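Local coordinates for ABC transporter, substrate binding protein (Mannopine) (Agrobacterium fabrum, PDB 5L9S), which probably binds mannopine as the periplasmic solute-binding component of an ABC transporter, and is captured here open and unliganded, at residues V5-T10 with E20-P25; L61-E66 with A104-T109; A153-A158 with R176-L181; R213-K218 with A290-A295. All coordinates share one frame; numbering follows the deposited sequence.

Contact 1: V5-T10 with E20-P25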
loop_
_atom_site.group_PDB
_atom_site.type_symbol
_atom_site.label_atom_id
_atom_site.label_comp_id
_atom_site.label_asym_id
_atom_site.label_seq_id
_atom_site.Cartn_x
_atom_site.Cartn_y
_atom_site.Cartn_z
ATOM N N VAL A 5 20.532 15.981 1.112
ATOM C CA VAL A 5 19.188 15.683 0.588
ATOM C C VAL A 5 18.240 15.755 1.767
ATOM O O VAL A 5 18.505 15.120 2.790
ATOM C CB VAL A 5 19.013 14.289 -0.086
ATOM C CG1 VAL A 5 17.689 14.222 -0.826
ATOM C CG2 VAL A 5 20.148 13.943 -1.026
ATOM N N VAL A 6 17.110 16.459 1.610
ATOM C CA VAL A 6 16.099 16.527 2.662
ATOM C C VAL A 6 14.858 15.740 2.221
ATOM O O VAL A 6 14.260 16.056 1.199
ATOM C CB VAL A 6 15.800 17.959 3.196
ATOM C CG1 VAL A 6 15.645 18.975 2.089
ATOM C CG2 VAL A 6 14.619 17.970 4.170
ATOM N N ILE A 7 14.523 14.685 2.978
ATOM C CA ILE A 7 13.391 13.801 2.729
ATOM C C ILE A 7 12.414 13.823 3.916
ATOM O O ILE A 7 12.855 13.763 5.067
ATOM C CB ILE A 7 13.838 12.340 2.316
ATOM C CG1 ILE A 7 12.626 11.459 1.873
ATOM C CG2 ILE A 7 14.680 11.640 3.395
ATOM C CD1 ILE A 7 12.958 10.197 1.082
ATOM N N ALA A 8 11.086 13.879 3.630
ATOM C CA ALA A 8 10.053 13.832 4.665
ATOM C C ALA A 8 9.357 12.467 4.678
ATOM O O ALA A 8 9.007 11.930 3.624
ATOM C CB ALA A 8 9.049 14.944 4.472
ATOM N N THR A 9 9.191 11.902 5.888
ATOM C CA THR A 9 8.546 10.606 6.146
ATOM C C THR A 9 7.558 10.805 7.313
ATOM O O THR A 9 7.511 11.905 7.886
ATOM C CB THR A 9 9.607 9.503 6.478
ATOM O OG1 THR A 9 10.185 9.728 7.766
ATOM C CG2 THR A 9 10.705 9.371 5.429
ATOM N N THR A 10 6.802 9.740 7.685
ATOM C CA THR A 10 5.875 9.768 8.827
ATOM C C THR A 10 6.647 9.658 10.149
ATOM O O THR A 10 6.062 9.874 11.217
ATOM C CB THR A 10 4.776 8.718 8.726
ATOM O OG1 THR A 10 5.374 7.421 8.591
ATOM C CG2 THR A 10 3.786 9.006 7.621
ATOM N N GLU A 20 18.555 2.812 8.284
ATOM C CA GLU A 20 19.441 1.656 8.369
ATOM C C GLU A 20 19.661 0.988 7.014
ATOM O O GLU A 20 20.784 0.584 6.713
ATOM C CB GLU A 20 18.871 0.626 9.355
ATOM C CG GLU A 20 18.817 1.095 10.805
ATOM C CD GLU A 20 17.989 0.259 11.774
ATOM O OE1 GLU A 20 17.316 -0.705 11.333
ATOM O OE2 GLU A 20 17.998 0.591 12.984
ATOM N N ALA A 21 18.594 0.856 6.205
ATOM C CA ALA A 21 18.652 0.153 4.930
ATOM C C ALA A 21 18.926 1.017 3.708
ATOM O O ALA A 21 19.456 0.505 2.724
ATOM C CB ALA A 21 17.364 -0.629 4.730
ATOM N N TRP A 22 18.564 2.316 3.760
ATOM C CA TRP A 22 18.635 3.194 2.606
ATOM C C TRP A 22 19.476 4.458 2.786
ATOM O O TRP A 22 20.334 4.714 1.943
ATOM C CB TRP A 22 17.184 3.526 2.198
ATOM C CG TRP A 22 16.974 4.426 1.016
ATOM C CD1 TRP A 22 17.835 4.660 -0.012
ATOM C CD2 TRP A 22 15.774 5.134 0.704
ATOM N NE1 TRP A 22 17.262 5.509 -0.918
ATOM C CE2 TRP A 22 15.988 5.802 -0.512
ATOM C CE3 TRP A 22 14.523 5.253 1.330
ATOM C CZ2 TRP A 22 15.007 6.599 -1.111
ATOM C CZ3 TRP A 22 13.579 6.096 0.774
ATOM C CH2 TRP A 22 13.811 6.737 -0.448
ATOM N N PHE A 23 19.244 5.248 3.840
ATOM C CA PHE A 23 19.935 6.533 4.027
ATOM C C PHE A 23 21.384 6.408 4.429
ATOM O O PHE A 23 22.223 6.997 3.749
ATOM C CB PHE A 23 19.169 7.446 4.993
ATOM C CG PHE A 23 17.715 7.631 4.603
ATOM C CD1 PHE A 23 17.325 7.615 3.260
ATOM C CD2 PHE A 23 16.744 7.855 5.569
ATOM C CE1 PHE A 23 15.989 7.783 2.904
ATOM C CE2 PHE A 23 15.404 8.022 5.206
ATOM C CZ PHE A 23 15.034 7.969 3.878
ATOM N N GLU A 24 21.701 5.674 5.513
ATOM C CA GLU A 24 23.090 5.495 5.932
ATOM C C GLU A 24 23.913 4.804 4.835
ATOM O O GLU A 24 24.938 5.399 4.466
ATOM C CB GLU A 24 23.228 4.820 7.307
ATOM C CG GLU A 24 22.984 5.803 8.444
ATOM C CD GLU A 24 22.682 5.250 9.829
ATOM O OE1 GLU A 24 22.578 4.010 9.985
ATOM O OE2 GLU A 24 22.537 6.070 10.765
ATOM N N PRO A 25 23.452 3.674 4.194
ATOM C CA PRO A 25 24.258 3.085 3.099
ATOM C C PRO A 25 24.550 4.063 1.953
ATOM O O PRO A 25 25.681 4.087 1.453
ATOM C CB PRO A 25 23.420 1.873 2.651
ATOM C CG PRO A 25 22.597 1.523 3.850
ATOM C CD PRO A 25 22.258 2.840 4.471
#
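Trp22 presents a hydrogen-bonded indole to Ile7: its NE1 donates to Leu253 O in helix 247-258, and this bond helps fix the rotation of the indole, whose six-membered ring meets the strand. There CH2 of Trp22 approaches CD1 of Ile7 at 3.9 Å, at a slant to the ring. With CG1 trans to the backbone nitrogen (chi1 -173°) and the chain extended beyond it, Ile7 carries CD1 to the indole. The other branch serves Phe23: Ile7 CG2 lies 3.7 Å from Phe23 CZ and also comes near CE1 and CE2, the methyl approaching CZ obliquely. CD1 touches the same CZ at 4.1 Å, and the forked isoleucine thus engages both aromatics at once. The two rings support each other, since Phe23 CE1 sits 3.3 Å above one face of the indole, offset toward its rim. No hydrogen bond links the two segments; the contact is apolar and buried. It joins the first strand and the helix of the beta-alpha-beta unit formed by strand 4-9, helix 12-30 and strand 33-38, with Phe23 resting on Val34 and Thr36 of the second strand, Leu61 of strand 61-65 against Ile7, and Trp257 of helix 247-258 meeting the indole.

Contact 2: L61-E66 with A104-T109; sequences LYLDGE and AKLQST
Leu63 and Leu106 make the apolar half of this contact. The CD1 methyl of Leu63 lies 3.8 Å from CD2 of Leu106, and Leu63 CD2 is almost as near to that same methyl, so a single branch of Leu106 meets both ends of the other leucine's fork. The side chains run at about a right angle to each other. Tyr14 of helix 12-30 and Ile238 of strand 224-240 touch both leucines and continue this hydrophobic patch.

The ionic half is a salt bridge between Glu66 and Lys105. The lysine chain leaves the backbone with CG opposite the nitrogen (chi1 -155°), then bends at its second and third torsions, which brings NZ within 3.1 Å of Glu66 OE1. The ammonium nitrogen approaches from above the carboxylate, 42° out of its plane. Glu66 OE2 is engaged separately, accepting a hydrogen bond from Gly235 N, and the side chain of Arg237 also touches this glutamate.

A further polar pair lies within the end of strand 61-65. Gly65 N donates to Asp64 OD1 at 2.9 Å, although the bond is bent, 133° at the hydrogen, and the same oxygen takes part in a salt bridge with Arg45.

Chemically, Glu66 places a negative charge close to Lys105 and Arg237, which would help two neighbouring cations to coexist in a buried setting and would probably keep the glutamate ionised, while the leucines meet across strand 224-240, with which both strands pair, without any direct backbone bond between these segments.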
loop_
_atom_site.group_PDB
_atom_site.type_symbol
_atom_site.label_atom_id
_atom_site.label_comp_id
_atom_site.label_asym_id
_atom_site.label_seq_id
_atom_site.Cartn_x
_atom_site.Cartn_y
_atom_site.Cartn_z
ATOM N N LEU A 61 12.469 15.642 -1.207
ATOM C CA LEU A 61 11.648 14.441 -1.365
ATOM C C LEU A 61 10.705 14.261 -0.204
ATOM O O LEU A 61 10.997 14.705 0.899
ATOM C CB LEU A 61 12.540 13.185 -1.463
ATOM C CG LEU A 61 13.539 13.062 -2.606
ATOM C CD1 LEU A 61 14.561 11.997 -2.304
ATOM C CD2 LEU A 61 12.855 12.777 -3.925
ATOM N N TYR A 62 9.589 13.580 -0.450
ATOM C CA TYR A 62 8.619 13.174 0.569
ATOM C C TYR A 62 7.907 11.887 0.159
ATOM O O TYR A 62 7.819 11.585 -1.037
ATOM C CB TYR A 62 7.644 14.296 0.981
ATOM C CG TYR A 62 6.531 14.610 0.004
ATOM C CD1 TYR A 62 6.754 15.428 -1.098
ATOM C CD2 TYR A 62 5.238 14.129 0.210
ATOM C CE1 TYR A 62 5.722 15.746 -1.990
ATOM C CE2 TYR A 62 4.204 14.427 -0.682
ATOM C CZ TYR A 62 4.448 15.250 -1.771
ATOM O OH TYR A 62 3.444 15.553 -2.660
ATOM N N LEU A 63 7.458 11.104 1.143
ATOM C CA LEU A 63 6.711 9.885 0.851
ATOM C C LEU A 63 5.216 10.158 0.964
ATOM O O LEU A 63 4.788 10.920 1.824
ATOM C CB LEU A 63 7.094 8.727 1.803
ATOM C CG LEU A 63 8.569 8.316 1.874
ATOM C CD1 LEU A 63 8.785 7.317 2.988
ATOM C CD2 LEU A 63 9.062 7.725 0.556
ATOM N N ASP A 64 4.417 9.511 0.122
ATOM C CA ASP A 64 2.951 9.579 0.165
ATOM C C ASP A 64 2.362 8.360 -0.520
ATOM O O ASP A 64 3.028 7.766 -1.360
ATOM C CB ASP A 64 2.409 10.875 -0.483
ATOM C CG ASP A 64 1.112 11.400 0.135
ATOM O OD1 ASP A 64 0.421 10.617 0.844
ATOM O OD2 ASP A 64 0.790 12.590 -0.086
ATOM N N GLY A 65 1.120 8.018 -0.184
ATOM C CA GLY A 65 0.407 6.901 -0.786
ATOM C C GLY A 65 0.336 7.022 -2.290
ATOM O O GLY A 65 0.266 8.136 -2.814
ATOM N N GLU A 66 0.355 5.885 -2.995
ATOM C CA GLU A 66 0.364 5.854 -4.459
ATOM C C GLU A 66 -0.899 6.435 -5.115
ATOM O O GLU A 66 -0.820 6.998 -6.208
ATOM C CB GLU A 66 0.688 4.448 -4.995
ATOM C CG GLU A 66 -0.355 3.350 -4.819
ATOM C CD GLU A 66 0.029 2.074 -5.549
ATOM O OE1 GLU A 66 0.122 2.104 -6.796
ATOM O OE2 GLU A 66 0.296 1.061 -4.869
ATOM N N ALA A 104 8.498 7.289 -7.461
ATOM C CA ALA A 104 9.033 5.937 -7.508
ATOM C C ALA A 104 8.406 5.119 -6.409
ATOM O O ALA A 104 8.188 5.655 -5.335
ATOM C CB ALA A 104 10.541 5.970 -7.334
ATOM N N LYS A 105 8.127 3.819 -6.647
ATOM C CA LYS A 105 7.564 2.964 -5.613
ATOM C C LYS A 105 8.629 2.676 -4.552
ATOM O O LYS A 105 9.757 2.297 -4.876
ATOM C CB LYS A 105 7.020 1.644 -6.190
ATOM C CG LYS A 105 5.922 1.000 -5.325
ATOM C CD LYS A 105 4.472 1.301 -5.841
ATOM C CE LYS A 105 3.969 0.291 -6.850
ATOM N NZ LYS A 105 2.798 0.777 -7.634
ATOM N N LEU A 106 8.266 2.861 -3.285
ATOM C CA LEU A 106 9.170 2.547 -2.197
ATOM C C LEU A 106 8.851 1.126 -1.770
ATOM O O LEU A 106 9.706 0.244 -1.881
ATOM C CB LEU A 106 8.988 3.526 -1.035
ATOM C CG LEU A 106 9.929 3.327 0.116
ATOM C CD1 LEU A 106 11.308 3.879 -0.194
ATOM C CD2 LEU A 106 9.388 3.969 1.351
ATOM N N GLN A 107 7.616 0.891 -1.312
ATOM C CA GLN A 107 7.177 -0.420 -0.833
ATOM C C GLN A 107 5.659 -0.495 -0.906
ATOM O O GLN A 107 5.007 0.551 -0.896
ATOM C CB GLN A 107 7.678 -0.681 0.605
ATOM C CG GLN A 107 7.419 0.447 1.610
ATOM C CD GLN A 107 6.024 0.600 2.168
ATOM O OE1 GLN A 107 5.746 1.608 2.822
ATOM N NE2 GLN A 107 5.108 -0.351 1.951
ATOM N N SER A 108 5.093 -1.715 -0.911
ATOM C CA SER A 108 3.637 -1.889 -0.958
ATOM C C SER A 108 3.126 -2.804 0.158
ATOM O O SER A 108 3.830 -3.677 0.659
ATOM C CB SER A 108 3.163 -2.356 -2.333
ATOM O OG SER A 108 3.364 -1.404 -3.359
ATOM N N THR A 109 1.902 -2.573 0.554
ATOM C CA THR A 109 1.293 -3.291 1.634
ATOM C C THR A 109 0.044 -3.955 1.086
ATOM O O THR A 109 -0.544 -3.476 0.112
ATOM C CB THR A 109 1.168 -2.328 2.844
ATOM O OG1 THR A 109 2.452 -2.311 3.471
ATOM C CG2 THR A 109 0.181 -2.786 3.879
#

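Contact 3: A153-A158 with R176-L181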
loop_
_atom_site.group_PDB
_atom_site.type_symbol
_atom_site.label_atom_id
_atom_site.label_comp_id
_atom_site.label_asym_id
_atom_site.label_seq_id
_atom_site.Cartn_x
_atom_site.Cartn_y
_atom_site.Cartn_z
ATOM N N ALA A 153 -14.425 -3.204 -4.772
ATOM C CA ALA A 153 -13.653 -4.098 -5.643
ATOM C C ALA A 153 -13.691 -5.567 -5.139
ATOM O O ALA A 153 -13.765 -6.465 -5.977
ATOM C CB ALA A 153 -12.220 -3.601 -5.784
ATOM N N ALA A 154 -13.691 -5.818 -3.798
ATOM C CA ALA A 154 -13.819 -7.186 -3.251
ATOM C C ALA A 154 -15.192 -7.742 -3.612
ATOM O O ALA A 154 -15.279 -8.901 -3.991
ATOM C CB ALA A 154 -13.643 -7.197 -1.735
ATOM N N ALA A 155 -16.251 -6.898 -3.558
ATOM C CA ALA A 155 -17.639 -7.263 -3.883
ATOM C C ALA A 155 -17.749 -7.645 -5.331
ATOM O O ALA A 155 -18.348 -8.671 -5.645
ATOM C CB ALA A 155 -18.586 -6.113 -3.565
ATOM N N LEU A 156 -17.128 -6.850 -6.213
ATOM C CA LEU A 156 -17.099 -7.090 -7.663
ATOM C C LEU A 156 -16.394 -8.402 -8.022
ATOM O O LEU A 156 -16.925 -9.168 -8.815
ATOM C CB LEU A 156 -16.481 -5.899 -8.411
ATOM C CG LEU A 156 -17.369 -4.656 -8.463
ATOM C CD1 LEU A 156 -16.524 -3.375 -8.487
ATOM C CD2 LEU A 156 -18.347 -4.724 -9.617
ATOM N N LEU A 157 -15.234 -8.679 -7.409
ATOM C CA LEU A 157 -14.471 -9.911 -7.627
ATOM C C LEU A 157 -15.248 -11.140 -7.159
ATOM O O LEU A 157 -15.212 -12.187 -7.827
ATOM C CB LEU A 157 -13.077 -9.832 -6.970
ATOM C CG LEU A 157 -12.100 -8.769 -7.547
ATOM C CD1 LEU A 157 -10.972 -8.487 -6.585
ATOM C CD2 LEU A 157 -11.532 -9.172 -8.926
ATOM N N ALA A 158 -16.002 -10.974 -6.044
ATOM C CA ALA A 158 -16.892 -11.972 -5.431
ATOM C C ALA A 158 -18.047 -12.244 -6.346
ATOM O O ALA A 158 -18.507 -13.381 -6.412
ATOM C CB ALA A 158 -17.418 -11.459 -4.102
ATOM N N ARG A 176 -24.893 -3.603 -4.742
ATOM C CA ARG A 176 -25.916 -4.653 -4.866
ATOM C C ARG A 176 -25.362 -5.933 -4.199
ATOM O O ARG A 176 -26.059 -6.553 -3.392
ATOM C CB ARG A 176 -26.204 -4.919 -6.356
ATOM C CG ARG A 176 -27.650 -4.841 -6.809
ATOM C CD ARG A 176 -27.708 -5.109 -8.319
ATOM N NE ARG A 176 -27.396 -3.890 -9.043
ATOM C CZ ARG A 176 -26.715 -3.776 -10.183
ATOM N NH1 ARG A 176 -26.215 -4.853 -10.788
ATOM N NH2 ARG A 176 -26.520 -2.583 -10.723
ATOM N N LYS A 177 -24.087 -6.279 -4.501
ATOM C CA LYS A 177 -23.403 -7.438 -3.933
ATOM C C LYS A 177 -23.196 -7.279 -2.419
ATOM O O LYS A 177 -23.462 -8.236 -1.676
ATOM C CB LYS A 177 -22.079 -7.740 -4.671
ATOM C CG LYS A 177 -21.425 -9.105 -4.339
ATOM C CD LYS A 177 -22.160 -10.306 -4.953
ATOM C CE LYS A 177 -21.498 -11.625 -4.665
ATOM N NZ LYS A 177 -22.392 -12.768 -4.990
ATOM N N LEU A 178 -22.759 -6.064 -1.964
ATOM C CA LEU A 178 -22.546 -5.759 -0.545
ATOM C C LEU A 178 -23.775 -5.936 0.300
ATOM O O LEU A 178 -23.635 -6.373 1.436
ATOM C CB LEU A 178 -21.967 -4.374 -0.320
ATOM C CG LEU A 178 -20.467 -4.344 -0.272
ATOM C CD1 LEU A 178 -19.946 -2.952 -0.487
ATOM C CD2 LEU A 178 -19.940 -4.949 1.030
ATOM N N ASP A 179 -24.978 -5.610 -0.247
ATOM C CA ASP A 179 -26.277 -5.742 0.431
ATOM C C ASP A 179 -26.578 -7.198 0.813
ATOM O O ASP A 179 -27.133 -7.435 1.887
ATOM C CB ASP A 179 -27.425 -5.115 -0.407
ATOM C CG ASP A 179 -27.506 -3.582 -0.435
ATOM O OD1 ASP A 179 -27.412 -2.954 0.654
ATOM O OD2 ASP A 179 -27.761 -3.020 -1.533
ATOM N N GLU A 180 -26.163 -8.170 -0.036
ATOM C CA GLU A 180 -26.333 -9.610 0.199
ATOM C C GLU A 180 -25.572 -10.063 1.446
ATOM O O GLU A 180 -26.030 -10.973 2.145
ATOM C CB GLU A 180 -25.803 -10.434 -0.981
ATOM C CG GLU A 180 -26.512 -10.227 -2.303
ATOM C CD GLU A 180 -25.993 -11.103 -3.430
ATOM O OE1 GLU A 180 -26.304 -10.787 -4.602
ATOM O OE2 GLU A 180 -25.274 -12.094 -3.151
ATOM N N LEU A 181 -24.413 -9.436 1.709
ATOM C CA LEU A 181 -23.534 -9.787 2.817
ATOM C C LEU A 181 -23.703 -8.953 4.091
ATOM O O LEU A 181 -23.421 -9.467 5.175
ATOM C CB LEU A 181 -22.067 -9.725 2.336
ATOM C CG LEU A 181 -21.014 -10.451 3.177
ATOM C CD1 LEU A 181 -21.280 -11.967 3.237
ATOM C CD2 LEU A 181 -19.623 -10.171 2.642
#
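Two successive helices of the connection between parallel strands 140-143 and 185-189 meet here, the C-terminal end of helix 149-158 packing against helix 171-181. Ala155 and Lys177 lie at the crossing, their CA atoms 5.8 Å apart. The short segments stand almost perpendicular, at 88°, with their axes 9.1 Å apart. Lys177 lays its aliphatic chain along the last turn of the first helix: CB faces Ala155 CB, CG comes to 3.4 Å from Ala155 O, and CE passes beside the methyl and carbonyl of Ala158. A bend at the second torsion (chi2 73°) directs the chain along this course. On the inner side, Leu178 CG rests 4.2 Å from Ala155 CB, and the leucine also touches Val151 and Leu152 one turn earlier.

The ammonium group stays with its own helix, in a weak salt bridge from Lys177 NZ to Glu180 OE2 at 3.5 Å; Asp159 offers it a long, weak ion pair as well. Its position near the carboxyl end of helix 149-158 would probably be electrostatically favourable too. Two alanine methyls face the lysine stem at this site, an orthogonal helix-helix crossing within a two-helix crossover between parallel strands of an alpha/beta lobe.

Contact 4: R213-K218 with A290-A295; sequences RAKALK and ATLPSA
No ring takes part between Lys215 and its partners Thr291 and Leu292; the flat group that matters is the peptide joining the latter two, whose carbonyl oxygen receives the lysine. The fold element is an interhelical loop, 290-294, placed beside helix 211-219. It ends at Ser294, the N-cap of helix 295-300, whose side chain caps a backbone nitrogen of that helix while Asp297 OD2 accepts from Ser294 N, in the manner of a capping box.

Lys215 reaches across to this loop with a nearly extended chain. Its CG lies 3.7 Å from Thr291 CB, and CD follows at 3.4 Å from Thr291 OG1, so the aliphatic stem runs obliquely over the threonine. That hydroxyl is already hydrogen-bonded to Ala288 O at the end of helix 286-289, which ties the threonine back to the preceding turn. The ammonium group of neighbouring Lys218 meets the ring of Trp226 in a cation-pi contact.

A turn at the fourth torsion (chi4 72°) swings the ammonium group of Lys215 toward the backbone: NZ donates a weak hydrogen bond to Thr291 O at 3.2 Å, while Leu292 CD2 stands 3.4 Å from the same nitrogen.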
loop_
_atom_site.group_PDB
_atom_site.type_symbol
_atom_site.label_atom_id
_atom_site.label_comp_id
_atom_site.label_asym_id
_atom_site.label_seq_id
_atom_site.Cartn_x
_atom_site.Cartn_y
_atom_site.Cartn_z
ATOM N N ARG A 213 -1.388 -6.575 10.156
ATOM C CA ARG A 213 -2.164 -6.929 11.346
ATOM C C ARG A 213 -2.450 -8.446 11.423
ATOM O O ARG A 213 -2.496 -8.979 12.523
ATOM C CB ARG A 213 -3.454 -6.075 11.480
ATOM C CG ARG A 213 -3.288 -4.547 11.379
ATOM C CD ARG A 213 -2.075 -3.966 12.099
ATOM N NE ARG A 213 -2.342 -3.615 13.498
ATOM C CZ ARG A 213 -2.472 -2.375 13.969
ATOM N NH1 ARG A 213 -2.675 -2.170 15.256
ATOM N NH2 ARG A 213 -2.319 -1.332 13.163
ATOM N N ALA A 214 -2.592 -9.140 10.267
ATOM C CA ALA A 214 -2.786 -10.589 10.207
ATOM C C ALA A 214 -1.511 -11.298 10.650
ATOM O O ALA A 214 -1.586 -12.275 11.384
ATOM C CB ALA A 214 -3.170 -11.004 8.800
ATOM N N LYS A 215 -0.342 -10.793 10.217
ATOM C CA LYS A 215 1.003 -11.266 10.571
ATOM C C LYS A 215 1.217 -11.197 12.061
ATOM O O LYS A 215 1.756 -12.143 12.637
ATOM C CB LYS A 215 2.053 -10.363 9.920
ATOM C CG LYS A 215 2.689 -10.921 8.688
ATOM C CD LYS A 215 3.986 -10.164 8.397
ATOM C CE LYS A 215 4.354 -10.180 6.936
ATOM N NZ LYS A 215 3.488 -9.321 6.078
ATOM N N ALA A 216 0.822 -10.060 12.680
ATOM C CA ALA A 216 0.939 -9.785 14.125
ATOM C C ALA A 216 0.100 -10.761 14.926
ATOM O O ALA A 216 0.597 -11.268 15.922
ATOM C CB ALA A 216 0.536 -8.355 14.436
ATOM N N LEU A 217 -1.120 -11.106 14.447
ATOM C CA LEU A 217 -2.002 -12.082 15.103
ATOM C C LEU A 217 -1.415 -13.488 15.077
ATOM O O LEU A 217 -1.513 -14.196 16.089
ATOM C CB LEU A 217 -3.423 -12.075 14.507
ATOM C CG LEU A 217 -4.323 -10.897 14.920
ATOM C CD1 LEU A 217 -5.381 -10.599 13.839
ATOM C CD2 LEU A 217 -4.962 -11.144 16.299
ATOM N N LYS A 218 -0.807 -13.900 13.932
ATOM C CA LYS A 218 -0.172 -15.207 13.748
ATOM C C LYS A 218 1.031 -15.314 14.666
ATOM O O LYS A 218 1.251 -16.370 15.250
ATOM C CB LYS A 218 0.255 -15.439 12.280
ATOM C CG LYS A 218 0.556 -16.915 11.944
ATOM C CD LYS A 218 0.717 -17.169 10.460
ATOM C CE LYS A 218 0.319 -18.568 10.056
ATOM N NZ LYS A 218 -0.300 -18.595 8.702
ATOM N N ALA A 290 7.831 -16.148 4.086
ATOM C CA ALA A 290 6.730 -17.010 4.513
ATOM C C ALA A 290 5.402 -16.264 4.722
ATOM O O ALA A 290 4.345 -16.850 4.525
ATOM C CB ALA A 290 7.113 -17.709 5.799
ATOM N N THR A 291 5.449 -14.999 5.149
ATOM C CA THR A 291 4.250 -14.223 5.423
ATOM C C THR A 291 3.988 -13.123 4.376
ATOM O O THR A 291 3.221 -12.198 4.649
ATOM C CB THR A 291 4.309 -13.678 6.868
ATOM O OG1 THR A 291 5.514 -12.953 7.071
ATOM C CG2 THR A 291 4.233 -14.758 7.910
ATOM N N LEU A 292 4.601 -13.210 3.178
ATOM C CA LEU A 292 4.451 -12.183 2.145
ATOM C C LEU A 292 4.139 -12.808 0.805
ATOM O O LEU A 292 4.576 -13.936 0.585
ATOM C CB LEU A 292 5.734 -11.332 2.038
ATOM C CG LEU A 292 6.025 -10.416 3.222
ATOM C CD1 LEU A 292 7.461 -10.075 3.312
ATOM C CD2 LEU A 292 5.223 -9.169 3.166
ATOM N N PRO A 293 3.425 -12.111 -0.125
ATOM C CA PRO A 293 3.173 -12.726 -1.440
ATOM C C PRO A 293 4.482 -12.880 -2.235
ATOM O O PRO A 293 5.447 -12.093 -2.116
ATOM C CB PRO A 293 2.246 -11.716 -2.130
ATOM C CG PRO A 293 2.574 -10.404 -1.486
ATOM C CD PRO A 293 2.826 -10.755 -0.044
ATOM N N SER A 294 4.536 -13.902 -3.068
ATOM C CA SER A 294 5.692 -14.119 -3.931
ATOM C C SER A 294 5.591 -13.140 -5.120
ATOM O O SER A 294 4.550 -12.501 -5.271
ATOM C CB SER A 294 5.674 -15.557 -4.431
ATOM O OG SER A 294 4.583 -15.697 -5.324
ATOM N N ALA A 295 6.601 -13.082 -5.991
ATOM C CA ALA A 295 6.540 -12.271 -7.202
ATOM C C ALA A 295 5.446 -12.825 -8.174
ATOM O O ALA A 295 4.744 -12.033 -8.797
ATOM C CB ALA A 295 7.896 -12.228 -7.891
#

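In the fold
Contacts 1 and 2 form one continuous core: their centres are 13 Å apart, strands 4-9 and 61-65 are neighbours in the same sheet, and the indole of Trp22 packs on Leu106. Contact 4 lies about 20 Å from contact 2, centre to centre, and contact 3 is the outlier, its centre about 41 Å from that of contact 1, on the opposite side of the chain's centre. Along the sequence the four follow in series, each closing before the next opens. The long strands 103-116 and 224-240 pair with each other, and strand 103-116 also pairs with strand 206-210, next to helix 211-219 of contact 4. This is consistent with the two-lobed, hinged build of periplasmic binding proteins, seen here open.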